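Local coordinates for germination protein (Bacillus megaterium, PDB 6O59), which is the A subunit of a spore germinant receptor, represented by its N-terminal domain, which probably takes part in sensing compounds that trigger germination, at residues Asn38-Ala43 and Asp72-Asn77; Gln57-Gln62 and Ser83-Thr88; Ala148-Glu151 and Thr155-Ala158; Met159-Ile164 and Leu169-Met174. All coordinates share one frame; numbering follows the deposited sequence.

Interaction 1: Asn38-Ala43 and Asp72-Asn77; sequences NSLAAA and DLNDQN
Leu40 meets the loop residues Asn74 and Asp75 with the two branches of its side chain. Leu40 CD2 lies 3.5 Å from the backbone N of Asp75 and 3.7 Å from CB of Asn74. Leu40 CD1 reaches instead to the carboxylate of Asp75, 3.8 Å from Asp75 OD2. The side chains of Leu40 and Asp75 run at a slant to each other, and the contact is plain van der Waals packing. Leu40 and Asn74 pass side by side in opposite senses. The chi1 of Leu40 is -156°, which turns CG away from the backbone N and sends both methyls out to the loop. Ser39 stands at the margin beside Asn74. On the loop side, the chain bends sharply just before the contact. An inverse gamma turn centred on Leu73 is closed by Asn74 N and Asp72 O at 2.8 Å. Leu40 is buried, whereas Ser39 and Asp75 are exposed, so the contact has an inner and an outer edge. Behind it, Leu40 pairs by its backbone with Ile34 and packs on Ala78. The contact thus joins the start of strand 40-47, in its hairpin with strand 27-34, to the loop leading into helix 78-86, which packs on the same five-stranded antiparallel sheet.

Interaction 2: Gln57-Gln62 and Ser83-Thr88; sequences QDYLLQ and SEDIVT
The carbonyl oxygen of Asp85, whose side chain meets Tyr59, accepts two bonds from Thr88. Thr88 OG1 is 2.7 Å from Asp85 O, and Thr88 N is 3.2 Å from it. The hydroxyl approaches close to the line of the carbonyl bond, at 164°. These bonds lie at the C-terminal side of helix 78-86. That helix and helix 54-62 both pack on the first five-stranded antiparallel sheet, and the contact joins the two helices. Its polar part is a hydrogen bond from Tyr59 OH to Asp85 OD2, 2.8 Å long. It uses the anti lone pair of OD2, the one turned from the other carboxylate oxygen. OD2 lies at the ring edge, near the ring plane, while the carboxylate plane stands 85° from the ring. Tyr59 has CG anti to its backbone N, chi1 166°, which extends the ring across to the second helix. Asp85 CB also touches the phenol, 3.5 Å from Tyr59 OH. The inner part is apolar. Ile86 CG1 is 4.2 Å from Tyr59 CE1, approaching the ring obliquely. Toward the sheet, Leu60 packs on Ile44 and Phe32, and Ile86 packs on Val92. Leu60 and Ile86 cross at about a right angle, and the methyls Leu60 CD2 and Ile86 CD1 lie 4.2 Å apart.

Interaction 3: Ala148-Glu151 and Thr155-Ala158; sequences AFTE and TNLA
Asn156 reaches from its helix to the backbone of Thr150 and holds it with both ends of its amide. Asn156 OD1 accepts from Thr150 N at 2.8 Å. Asn156 ND2 donates to Thr150 O at 3.0 Å. The first bond is sound in direction, since the Thr150 N-H arrives in the carbonyl plane, on a lone pair of OD1. The second leaves ND2 almost in the amide plane but meets the carbonyl of Thr150 at a tilt from the carbonyl plane. Together the two bonds fix the rotation of the amide. The side chain has CG anti to its own carbonyl carbon, chi1 -67°, and a small chi2 of -14°, which sets the amide facing the loop. The hydroxyl of Thr150 adds a weak bond to OD1. With chi1 at 63°, Thr150 OG1 also touches Thr155 CG2, at 3.5 Å, and makes a second weak bond to Ser152 N. Phe149 lies next to the amide. Asn156 OD1 is at the ring edge, 3.3 Å from Phe149 CD1, and Phe149 CE1 lies 3.5 Å from Asn156 O. The ring also packs edge-to-face with Phe255. Phe149 pairs through its backbone with Glu238, which ties the loop to the link between strand 235-237 and helix 240-248. The arrangement is an asparagine amide bridge, two bonds to the N and O of a single residue, and it joins the loop before helix 153-163 to the first turns of that helix.

Interaction 4: Met159-Ile164 and Leu169-Met174; sequences MVRRII and LWLESM
Leu169 packs against Val160, Arg161 and Ile164 of the 159-164 segment, and this is the tight part of the contact. Leu169 CD2 is 4.0 Å from Val160 CG1 and 3.9 Å from Ile164 CG2. Both of these side chains cross Leu169 at about a right angle. Arg161 adds a polar link. Its chain bends at chi2, -65°, which carries the guanidinium across to the strand. Arg161 NH1 donates to Leu169 O at 3.1 Å, with the oxygen tilted 24° from the guanidinium plane. NH2 also forms a salt bridge with Asp26, the stronger polar partner, so the buried charge is probably balanced there. The contact thins along the strand. There Leu171 meets only the guanidinium, its CD1 over one face and 3.6 Å from Arg161 NH2. The strand beyond does not touch the helix segment, and exposed Ser173 lies past the contact. Helix segment 159-163 and strand segment 169-174 run nearly antiparallel, 167° apart, with axes 11.0 Å apart at their closest. Strand 169-176 is an outermost strand of its sheet, next to strand 182-189, whose Met187 meets Val160 and Leu171. Helix 240-248 lies beside helix 153-163, with Val243 on Val160 and Ala244 on Ile164.

How the interactions relate
After helix 10-20 the chain makes the 27-34/40-47 hairpin of the first antiparallel sheet. Interaction 1 then closes the loop from residue 43 to residue 72, joining strand 40-47 to the loop before helix 78-86. Interaction 2 crosses it, because its first segment lies inside that loop and its second follows residue 77. It joins helices 54-62 and 78-86 to each other. The nearest atoms of the two contacts are about 6 Å apart. Interactions 3 and 4 come later, in series. Interaction 3 joins helix 153-163 to the loop before it, and interaction 4 joins it to strand 169-176 of the second sheet. They touch, for example at Phe149 and Val160. Interactions 1 and 3 are farthest separated, with centres 38 Å apart.

Interaction 1: Asn38-Ala43 and Asp72-Asn77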
loop_
_atom_site.group_PDB
_atom_site.type_symbol
_atom_site.label_atom_id
_atom_site.label_comp_id
_atom_site.label_asym_id
_atom_site.label_seq_id
_atom_site.Cartn_x
_atom_site.Cartn_y
_atom_site.Cartn_z
ATOM N N ASN A 38 22.356 -12.499 -16.834
ATOM C CA ASN A 38 21.175 -11.768 -16.338
ATOM C C ASN A 38 19.904 -12.255 -17.070
ATOM O O ASN A 38 19.077 -11.459 -17.526
ATOM C CB ASN A 38 21.371 -10.246 -16.452
ATOM C CG ASN A 38 22.484 -9.744 -15.572
ATOM O OD1 ASN A 38 22.325 -9.569 -14.355
ATOM N ND2 ASN A 38 23.647 -9.525 -16.168
ATOM N N SER A 39 19.794 -13.591 -17.199
ATOM C CA SER A 39 18.712 -14.303 -17.882
ATOM C C SER A 39 17.487 -14.478 -16.988
ATOM O O SER A 39 16.365 -14.534 -17.495
ATOM C CB SER A 39 19.199 -15.677 -18.334
ATOM O OG SER A 39 19.513 -16.511 -17.227
ATOM N N LEU A 40 17.703 -14.600 -15.673
ATOM C CA LEU A 40 16.615 -14.857 -14.755
ATOM C C LEU A 40 16.028 -13.572 -14.185
ATOM O O LEU A 40 16.695 -12.852 -13.447
ATOM C CB LEU A 40 17.107 -15.782 -13.641
ATOM C CG LEU A 40 16.065 -16.609 -12.913
ATOM C CD1 LEU A 40 15.345 -17.556 -13.847
ATOM C CD2 LEU A 40 16.717 -17.401 -11.824
ATOM N N ALA A 41 14.762 -13.296 -14.527
ATOM C CA ALA A 41 14.037 -12.136 -14.032
ATOM C C ALA A 41 13.565 -12.390 -12.614
ATOM O O ALA A 41 13.140 -13.498 -12.296
ATOM C CB ALA A 41 12.852 -11.832 -14.928
ATOM N N ALA A 42 13.662 -11.368 -11.756
ATOM C CA ALA A 42 13.217 -11.403 -10.367
ATOM C C ALA A 42 12.579 -10.069 -9.996
ATOM O O ALA A 42 12.730 -9.093 -10.732
ATOM C CB ALA A 42 14.384 -11.721 -9.443
ATOM N N ALA A 43 11.833 -10.031 -8.887
ATOM C CA ALA A 43 11.187 -8.802 -8.418
ATOM C C ALA A 43 11.144 -8.708 -6.900
ATOM O O ALA A 43 10.999 -9.735 -6.221
ATOM C CB ALA A 43 9.768 -8.692 -8.973
ATOM N N ASP A 72 25.913 -21.511 -8.051
ATOM C CA ASP A 72 24.637 -21.996 -8.550
ATOM C C ASP A 72 24.277 -21.098 -9.698
ATOM O O ASP A 72 23.966 -19.916 -9.509
ATOM C CB ASP A 72 23.525 -22.061 -7.488
ATOM C CG ASP A 72 22.136 -22.369 -8.047
ATOM O OD1 ASP A 72 21.250 -21.489 -7.957
ATOM O OD2 ASP A 72 21.939 -23.490 -8.574
ATOM N N LEU A 73 24.391 -21.654 -10.903
ATOM C CA LEU A 73 24.102 -20.962 -12.151
ATOM C C LEU A 73 22.565 -20.879 -12.350
ATOM O O LEU A 73 22.007 -21.393 -13.328
ATOM C CB LEU A 73 24.845 -21.594 -13.365
ATOM C CG LEU A 73 24.915 -23.122 -13.486
ATOM C CD1 LEU A 73 24.769 -23.547 -14.927
ATOM C CD2 LEU A 73 26.219 -23.665 -12.910
ATOM N N ASN A 74 21.907 -20.231 -11.360
ATOM C CA ASN A 74 20.497 -19.865 -11.234
ATOM C C ASN A 74 19.471 -20.983 -11.586
ATOM O O ASN A 74 19.771 -22.178 -11.544
ATOM C CB ASN A 74 20.211 -18.586 -12.088
ATOM C CG ASN A 74 20.324 -18.713 -13.606
ATOM O OD1 ASN A 74 19.384 -19.121 -14.302
ATOM N ND2 ASN A 74 21.470 -18.329 -14.160
ATOM N N ASP A 75 18.221 -20.525 -11.807
ATOM C CA ASP A 75 16.975 -21.157 -12.233
ATOM C C ASP A 75 16.341 -22.086 -11.208
ATOM O O ASP A 75 15.143 -21.948 -10.967
ATOM C CB ASP A 75 17.120 -21.894 -13.574
ATOM C CG ASP A 75 16.267 -21.281 -14.673
ATOM O OD1 ASP A 75 16.845 -20.777 -15.660
ATOM O OD2 ASP A 75 15.020 -21.293 -14.536
ATOM N N GLN A 76 17.097 -23.038 -10.640
ATOM C CA GLN A 76 16.518 -24.025 -9.727
ATOM C C GLN A 76 16.768 -23.695 -8.255
ATOM O O GLN A 76 15.811 -23.712 -7.478
ATOM C CB GLN A 76 16.995 -25.463 -10.038
ATOM C CG GLN A 76 17.815 -25.659 -11.333
ATOM C CD GLN A 76 17.065 -25.480 -12.642
ATOM O OE1 GLN A 76 15.828 -25.415 -12.702
ATOM N NE2 GLN A 76 17.816 -25.395 -13.732
ATOM N N ASN A 77 18.025 -23.395 -7.867
ATOM C CA ASN A 77 18.366 -23.097 -6.470
ATOM C C ASN A 77 18.483 -21.575 -6.170
ATOM O O ASN A 77 18.748 -21.211 -5.021
ATOM C CB ASN A 77 19.664 -23.812 -6.083
#

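Interaction 2: Gln57-Gln62 and Ser83-Thr88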
loop_
_atom_site.group_PDB
_atom_site.type_symbol
_atom_site.label_atom_id
_atom_site.label_comp_id
_atom_site.label_asym_id
_atom_site.label_seq_id
_atom_site.Cartn_x
_atom_site.Cartn_y
_atom_site.Cartn_z
ATOM N N GLN A 57 17.349 -4.189 -0.710
ATOM C CA GLN A 57 17.255 -3.633 -2.064
ATOM C C GLN A 57 18.650 -3.413 -2.646
ATOM O O GLN A 57 18.890 -3.775 -3.792
ATOM C CB GLN A 57 16.476 -2.323 -2.062
ATOM C CG GLN A 57 14.989 -2.523 -1.801
ATOM C CD GLN A 57 14.222 -1.291 -2.157
ATOM O OE1 GLN A 57 14.120 -0.918 -3.325
ATOM N NE2 GLN A 57 13.679 -0.624 -1.159
ATOM N N ASP A 58 19.582 -2.883 -1.836
ATOM C CA ASP A 58 20.976 -2.654 -2.204
ATOM C C ASP A 58 21.615 -3.950 -2.656
ATOM O O ASP A 58 22.211 -3.994 -3.733
ATOM C CB ASP A 58 21.765 -2.076 -1.010
ATOM C CG ASP A 58 21.518 -0.614 -0.690
ATOM O OD1 ASP A 58 20.639 -0.002 -1.337
ATOM O OD2 ASP A 58 22.207 -0.079 0.210
ATOM N N TYR A 59 21.461 -5.018 -1.838
ATOM C CA TYR A 59 22.027 -6.333 -2.116
ATOM C C TYR A 59 21.491 -6.863 -3.452
ATOM O O TYR A 59 22.276 -7.179 -4.347
ATOM C CB TYR A 59 21.721 -7.313 -0.961
ATOM C CG TYR A 59 21.964 -8.769 -1.314
ATOM C CD1 TYR A 59 20.933 -9.573 -1.801
ATOM C CD2 TYR A 59 23.226 -9.342 -1.171
ATOM C CE1 TYR A 59 21.163 -10.893 -2.182
ATOM C CE2 TYR A 59 23.460 -10.673 -1.518
ATOM C CZ TYR A 59 22.424 -11.447 -2.021
ATOM O OH TYR A 59 22.643 -12.763 -2.359
ATOM N N LEU A 60 20.152 -6.914 -3.579
ATOM C CA LEU A 60 19.447 -7.447 -4.728
ATOM C C LEU A 60 19.643 -6.638 -5.994
ATOM O O LEU A 60 20.086 -7.203 -6.998
ATOM C CB LEU A 60 17.952 -7.557 -4.408
ATOM C CG LEU A 60 17.569 -8.646 -3.392
ATOM C CD1 LEU A 60 16.106 -8.530 -2.996
ATOM C CD2 LEU A 60 17.902 -10.066 -3.914
ATOM N N LEU A 61 19.339 -5.329 -5.952
ATOM C CA LEU A 61 19.380 -4.439 -7.108
ATOM C C LEU A 61 20.791 -4.012 -7.521
ATOM O O LEU A 61 20.952 -3.516 -8.637
ATOM C CB LEU A 61 18.487 -3.214 -6.886
ATOM C CG LEU A 61 17.028 -3.497 -6.520
ATOM C CD1 LEU A 61 16.284 -2.223 -6.230
ATOM C CD2 LEU A 61 16.318 -4.276 -7.591
ATOM N N GLN A 62 21.808 -4.215 -6.676
ATOM C CA GLN A 62 23.184 -3.899 -7.091
ATOM C C GLN A 62 23.948 -5.193 -7.327
ATOM O O GLN A 62 25.098 -5.137 -7.752
ATOM C CB GLN A 62 23.933 -3.020 -6.077
ATOM C CG GLN A 62 23.386 -1.615 -5.899
ATOM C CD GLN A 62 23.840 -0.955 -4.616
ATOM O OE1 GLN A 62 23.083 -0.202 -3.998
ATOM N NE2 GLN A 62 25.083 -1.199 -4.190
ATOM N N SER A 83 18.717 -16.665 -0.390
ATOM C CA SER A 83 18.233 -16.660 0.995
ATOM C C SER A 83 19.380 -16.785 2.006
ATOM O O SER A 83 19.309 -16.142 3.042
ATOM C CB SER A 83 17.180 -17.744 1.230
ATOM O OG SER A 83 17.705 -19.044 1.439
ATOM N N GLU A 84 20.458 -17.527 1.670
ATOM C CA GLU A 84 21.637 -17.729 2.524
ATOM C C GLU A 84 22.321 -16.419 2.915
ATOM O O GLU A 84 22.955 -16.366 3.971
ATOM C CB GLU A 84 22.654 -18.641 1.842
ATOM C CG GLU A 84 22.284 -20.113 1.886
ATOM C CD GLU A 84 23.257 -21.053 1.203
ATOM O OE1 GLU A 84 24.286 -20.577 0.667
ATOM O OE2 GLU A 84 22.981 -22.275 1.203
ATOM N N ASP A 85 22.189 -15.373 2.069
ATOM C CA ASP A 85 22.718 -14.026 2.310
ATOM C C ASP A 85 21.689 -13.150 2.988
ATOM O O ASP A 85 22.050 -12.393 3.882
ATOM C CB ASP A 85 23.180 -13.353 1.004
ATOM C CG ASP A 85 24.496 -13.876 0.468
ATOM O OD1 ASP A 85 25.242 -14.521 1.242
ATOM O OD2 ASP A 85 24.785 -13.637 -0.723
ATOM N N ILE A 86 20.413 -13.261 2.576
ATOM C CA ILE A 86 19.312 -12.453 3.106
ATOM C C ILE A 86 19.033 -12.768 4.609
ATOM O O ILE A 86 18.643 -11.852 5.347
ATOM C CB ILE A 86 18.041 -12.576 2.201
ATOM C CG1 ILE A 86 18.341 -11.932 0.803
ATOM C CG2 ILE A 86 16.804 -11.935 2.857
ATOM C CD1 ILE A 86 17.148 -11.503 -0.085
ATOM N N VAL A 87 19.296 -14.011 5.073
ATOM C CA VAL A 87 19.095 -14.385 6.483
ATOM C C VAL A 87 19.976 -13.512 7.418
ATOM O O VAL A 87 19.596 -13.297 8.569
ATOM C CB VAL A 87 19.288 -15.891 6.770
ATOM C CG1 VAL A 87 18.228 -16.729 6.074
ATOM C CG2 VAL A 87 20.687 -16.368 6.419
ATOM N N THR A 88 21.111 -12.983 6.910
ATOM C CA THR A 88 22.021 -12.106 7.666
ATOM C C THR A 88 21.467 -10.682 7.752
ATOM O O THR A 88 21.983 -9.856 8.513
ATOM C CB THR A 88 23.433 -12.047 7.015
ATOM O OG1 THR A 88 23.430 -11.202 5.858
ATOM C CG2 THR A 88 23.991 -13.383 6.682
#

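Interaction 3: Ala148-Glu151 and Thr155-Ala158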
loop_
_atom_site.group_PDB
_atom_site.type_symbol
_atom_site.label_atom_id
_atom_site.label_comp_id
_atom_site.label_asym_id
_atom_site.label_seq_id
_atom_site.Cartn_x
_atom_site.Cartn_y
_atom_site.Cartn_z
ATOM N N ALA A 148 0.088 11.278 15.602
ATOM C CA ALA A 148 -0.920 11.892 14.757
ATOM C C ALA A 148 -0.427 12.015 13.326
ATOM O O ALA A 148 0.777 11.927 13.065
ATOM C CB ALA A 148 -1.284 13.268 15.300
ATOM N N PHE A 149 -1.365 12.242 12.401
ATOM C CA PHE A 149 -1.064 12.450 11.001
ATOM C C PHE A 149 -0.179 13.690 10.809
ATOM O O PHE A 149 -0.214 14.617 11.615
ATOM C CB PHE A 149 -2.359 12.594 10.217
ATOM C CG PHE A 149 -3.126 11.307 10.036
ATOM C CD1 PHE A 149 -2.544 10.211 9.401
ATOM C CD2 PHE A 149 -4.468 11.221 10.395
ATOM C CE1 PHE A 149 -3.274 9.038 9.176
ATOM C CE2 PHE A 149 -5.197 10.048 10.173
ATOM C CZ PHE A 149 -4.593 8.964 9.569
ATOM N N THR A 150 0.618 13.684 9.739
ATOM C CA THR A 150 1.534 14.757 9.350
ATOM C C THR A 150 1.047 15.420 8.043
ATOM O O THR A 150 -0.021 15.076 7.519
ATOM C CB THR A 150 2.961 14.187 9.183
ATOM O OG1 THR A 150 2.975 13.228 8.118
ATOM C CG2 THR A 150 3.485 13.552 10.446
ATOM N N GLU A 151 1.874 16.332 7.490
ATOM C CA GLU A 151 1.601 17.050 6.242
ATOM C C GLU A 151 1.899 16.164 5.008
ATOM O O GLU A 151 1.499 16.524 3.890
ATOM C CB GLU A 151 2.418 18.348 6.177
ATOM C CG GLU A 151 2.404 19.181 7.450
ATOM C CD GLU A 151 1.987 20.634 7.294
ATOM O OE1 GLU A 151 1.135 21.087 8.093
ATOM O OE2 GLU A 151 2.505 21.321 6.383
ATOM N N THR A 155 3.523 9.361 4.592
ATOM C CA THR A 155 3.637 9.081 6.021
ATOM C C THR A 155 2.265 8.681 6.573
ATOM O O THR A 155 2.164 7.687 7.288
ATOM C CB THR A 155 4.217 10.302 6.741
ATOM O OG1 THR A 155 5.489 10.637 6.169
ATOM C CG2 THR A 155 4.377 10.075 8.225
ATOM N N ASN A 156 1.213 9.436 6.210
ATOM C CA ASN A 156 -0.171 9.200 6.636
ATOM C C ASN A 156 -0.702 7.830 6.159
ATOM O O ASN A 156 -1.316 7.120 6.951
ATOM C CB ASN A 156 -1.077 10.334 6.136
ATOM C CG ASN A 156 -0.785 11.677 6.770
ATOM O OD1 ASN A 156 -0.080 11.785 7.774
ATOM N ND2 ASN A 156 -1.311 12.741 6.181
ATOM N N LEU A 157 -0.437 7.458 4.890
ATOM C CA LEU A 157 -0.857 6.164 4.329
ATOM C C LEU A 157 -0.230 5.016 5.091
ATOM O O LEU A 157 -0.927 4.057 5.438
ATOM C CB LEU A 157 -0.497 6.021 2.843
ATOM C CG LEU A 157 -0.927 7.111 1.874
ATOM C CD1 LEU A 157 -0.553 6.724 0.457
ATOM C CD2 LEU A 157 -2.421 7.482 2.042
ATOM N N ALA A 158 1.086 5.148 5.378
ATOM C CA ALA A 158 1.886 4.189 6.121
ATOM C C ALA A 158 1.304 3.986 7.536
ATOM O O ALA A 158 1.224 2.850 8.008
ATOM C CB ALA A 158 3.333 4.666 6.178
#

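Interaction 4: Met159-Ile164 and Leu169-Met174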
loop_
_atom_site.group_PDB
_atom_site.type_symbol
_atom_site.label_atom_id
_atom_site.label_comp_id
_atom_site.label_asym_id
_atom_site.label_seq_id
_atom_site.Cartn_x
_atom_site.Cartn_y
_atom_site.Cartn_z
ATOM N N MET A 159 0.831 5.077 8.177
ATOM C CA MET A 159 0.240 5.021 9.512
ATOM C C MET A 159 -1.019 4.162 9.518
ATOM O O MET A 159 -1.154 3.338 10.416
ATOM C CB MET A 159 -0.048 6.434 10.054
ATOM C CG MET A 159 1.238 7.206 10.354
ATOM S SD MET A 159 1.016 8.884 10.975
ATOM C CE MET A 159 0.973 8.546 12.670
ATOM N N VAL A 160 -1.892 4.300 8.503
ATOM C CA VAL A 160 -3.130 3.521 8.371
ATOM C C VAL A 160 -2.773 2.038 8.107
ATOM O O VAL A 160 -3.284 1.150 8.800
ATOM C CB VAL A 160 -4.075 4.090 7.272
ATOM C CG1 VAL A 160 -5.304 3.200 7.102
ATOM C CG2 VAL A 160 -4.485 5.536 7.562
ATOM N N ARG A 161 -1.870 1.793 7.130
ATOM C CA ARG A 161 -1.345 0.476 6.731
ATOM C C ARG A 161 -0.777 -0.354 7.892
ATOM O O ARG A 161 -0.645 -1.572 7.772
ATOM C CB ARG A 161 -0.224 0.651 5.683
ATOM C CG ARG A 161 -0.732 0.958 4.282
ATOM C CD ARG A 161 -1.529 -0.194 3.712
ATOM N NE ARG A 161 -1.533 -0.163 2.261
ATOM C CZ ARG A 161 -2.420 -0.794 1.509
ATOM N NH1 ARG A 161 -3.389 -1.503 2.072
ATOM N NH2 ARG A 161 -2.367 -0.696 0.189
ATOM N N ARG A 162 -0.365 0.319 8.968
ATOM C CA ARG A 162 0.217 -0.297 10.149
ATOM C C ARG A 162 -0.870 -0.852 11.050
ATOM O O ARG A 162 -0.627 -1.831 11.757
ATOM C CB ARG A 162 1.079 0.706 10.900
ATOM C CG ARG A 162 2.466 0.809 10.331
ATOM C CD ARG A 162 3.414 1.558 11.252
ATOM N NE ARG A 162 4.751 1.756 10.676
ATOM C CZ ARG A 162 5.172 2.888 10.113
ATOM N NH1 ARG A 162 4.349 3.927 9.997
ATOM N NH2 ARG A 162 6.417 2.987 9.655
ATOM N N ILE A 163 -2.078 -0.229 10.997
ATOM C CA ILE A 163 -3.285 -0.581 11.767
ATOM C C ILE A 163 -4.186 -1.556 10.966
ATOM O O ILE A 163 -4.584 -2.590 11.503
ATOM C CB ILE A 163 -4.068 0.700 12.187
ATOM C CG1 ILE A 163 -3.140 1.725 12.857
ATOM C CG2 ILE A 163 -5.256 0.340 13.090
ATOM C CD1 ILE A 163 -3.807 2.888 13.462
ATOM N N ILE A 164 -4.541 -1.205 9.712
ATOM C CA ILE A 164 -5.388 -2.058 8.862
ATOM C C ILE A 164 -4.463 -2.890 7.997
ATOM O O ILE A 164 -3.881 -2.361 7.047
ATOM C CB ILE A 164 -6.410 -1.214 8.024
ATOM C CG1 ILE A 164 -7.282 -0.310 8.913
ATOM C CG2 ILE A 164 -7.280 -2.081 7.110
ATOM C CD1 ILE A 164 -8.309 -1.004 9.773
ATOM N N LEU A 169 -7.681 -3.317 1.534
ATOM C CA LEU A 169 -7.559 -1.870 1.687
ATOM C C LEU A 169 -6.945 -1.335 0.398
ATOM O O LEU A 169 -5.771 -1.590 0.096
ATOM C CB LEU A 169 -6.751 -1.459 2.928
ATOM C CG LEU A 169 -6.536 0.053 3.139
ATOM C CD1 LEU A 169 -7.851 0.828 3.119
ATOM C CD2 LEU A 169 -5.810 0.306 4.438
ATOM N N TRP A 170 -7.793 -0.693 -0.411
ATOM C CA TRP A 170 -7.393 -0.189 -1.711
ATOM C C TRP A 170 -7.197 1.335 -1.670
ATOM O O TRP A 170 -8.030 2.061 -1.125
ATOM C CB TRP A 170 -8.410 -0.617 -2.771
ATOM C CG TRP A 170 -8.397 -2.092 -3.069
ATOM C CD1 TRP A 170 -7.643 -3.053 -2.458
ATOM C CD2 TRP A 170 -9.197 -2.774 -4.043
ATOM N NE1 TRP A 170 -7.927 -4.288 -2.988
ATOM C CE2 TRP A 170 -8.879 -4.148 -3.963
ATOM C CE3 TRP A 170 -10.146 -2.355 -4.995
ATOM C CZ2 TRP A 170 -9.454 -5.102 -4.812
ATOM C CZ3 TRP A 170 -10.732 -3.307 -5.823
ATOM C CH2 TRP A 170 -10.389 -4.662 -5.723
ATOM N N LEU A 171 -6.007 1.798 -2.162
ATOM C CA LEU A 171 -5.535 3.197 -2.214
ATOM C C LEU A 171 -5.488 3.696 -3.663
ATOM O O LEU A 171 -4.869 3.048 -4.501
ATOM C CB LEU A 171 -4.139 3.324 -1.568
ATOM C CG LEU A 171 -4.022 3.422 -0.027
ATOM C CD1 LEU A 171 -4.515 2.177 0.688
ATOM C CD2 LEU A 171 -2.586 3.603 0.373
ATOM N N GLU A 172 -6.158 4.832 -3.957
ATOM C CA GLU A 172 -6.347 5.443 -5.268
ATOM C C GLU A 172 -5.809 6.861 -5.213
ATOM O O GLU A 172 -6.331 7.693 -4.466
ATOM C CB GLU A 172 -7.848 5.418 -5.628
ATOM C CG GLU A 172 -8.143 5.597 -7.097
ATOM C CD GLU A 172 -9.611 5.800 -7.422
ATOM O OE1 GLU A 172 -10.466 5.110 -6.816
ATOM O OE2 GLU A 172 -9.907 6.653 -8.291
ATOM N N SER A 173 -4.725 7.110 -5.945
ATOM C CA SER A 173 -4.097 8.423 -6.031
ATOM C C SER A 173 -4.694 9.224 -7.169
ATOM O O SER A 173 -4.989 8.671 -8.228
ATOM C CB SER A 173 -2.592 8.292 -6.199
ATOM O OG SER A 173 -2.050 7.836 -4.969
ATOM N N MET A 174 -4.928 10.515 -6.939
ATOM C CA MET A 174 -5.503 11.396 -7.959
ATOM C C MET A 174 -5.052 12.847 -7.733
ATOM O O MET A 174 -4.449 13.168 -6.706
ATOM C CB MET A 174 -7.051 11.266 -8.058
ATOM C CG MET A 174 -7.807 11.630 -6.800
ATOM S SD MET A 174 -9.422 10.817 -6.695
ATOM C CE MET A 174 -10.382 11.752 -7.978
#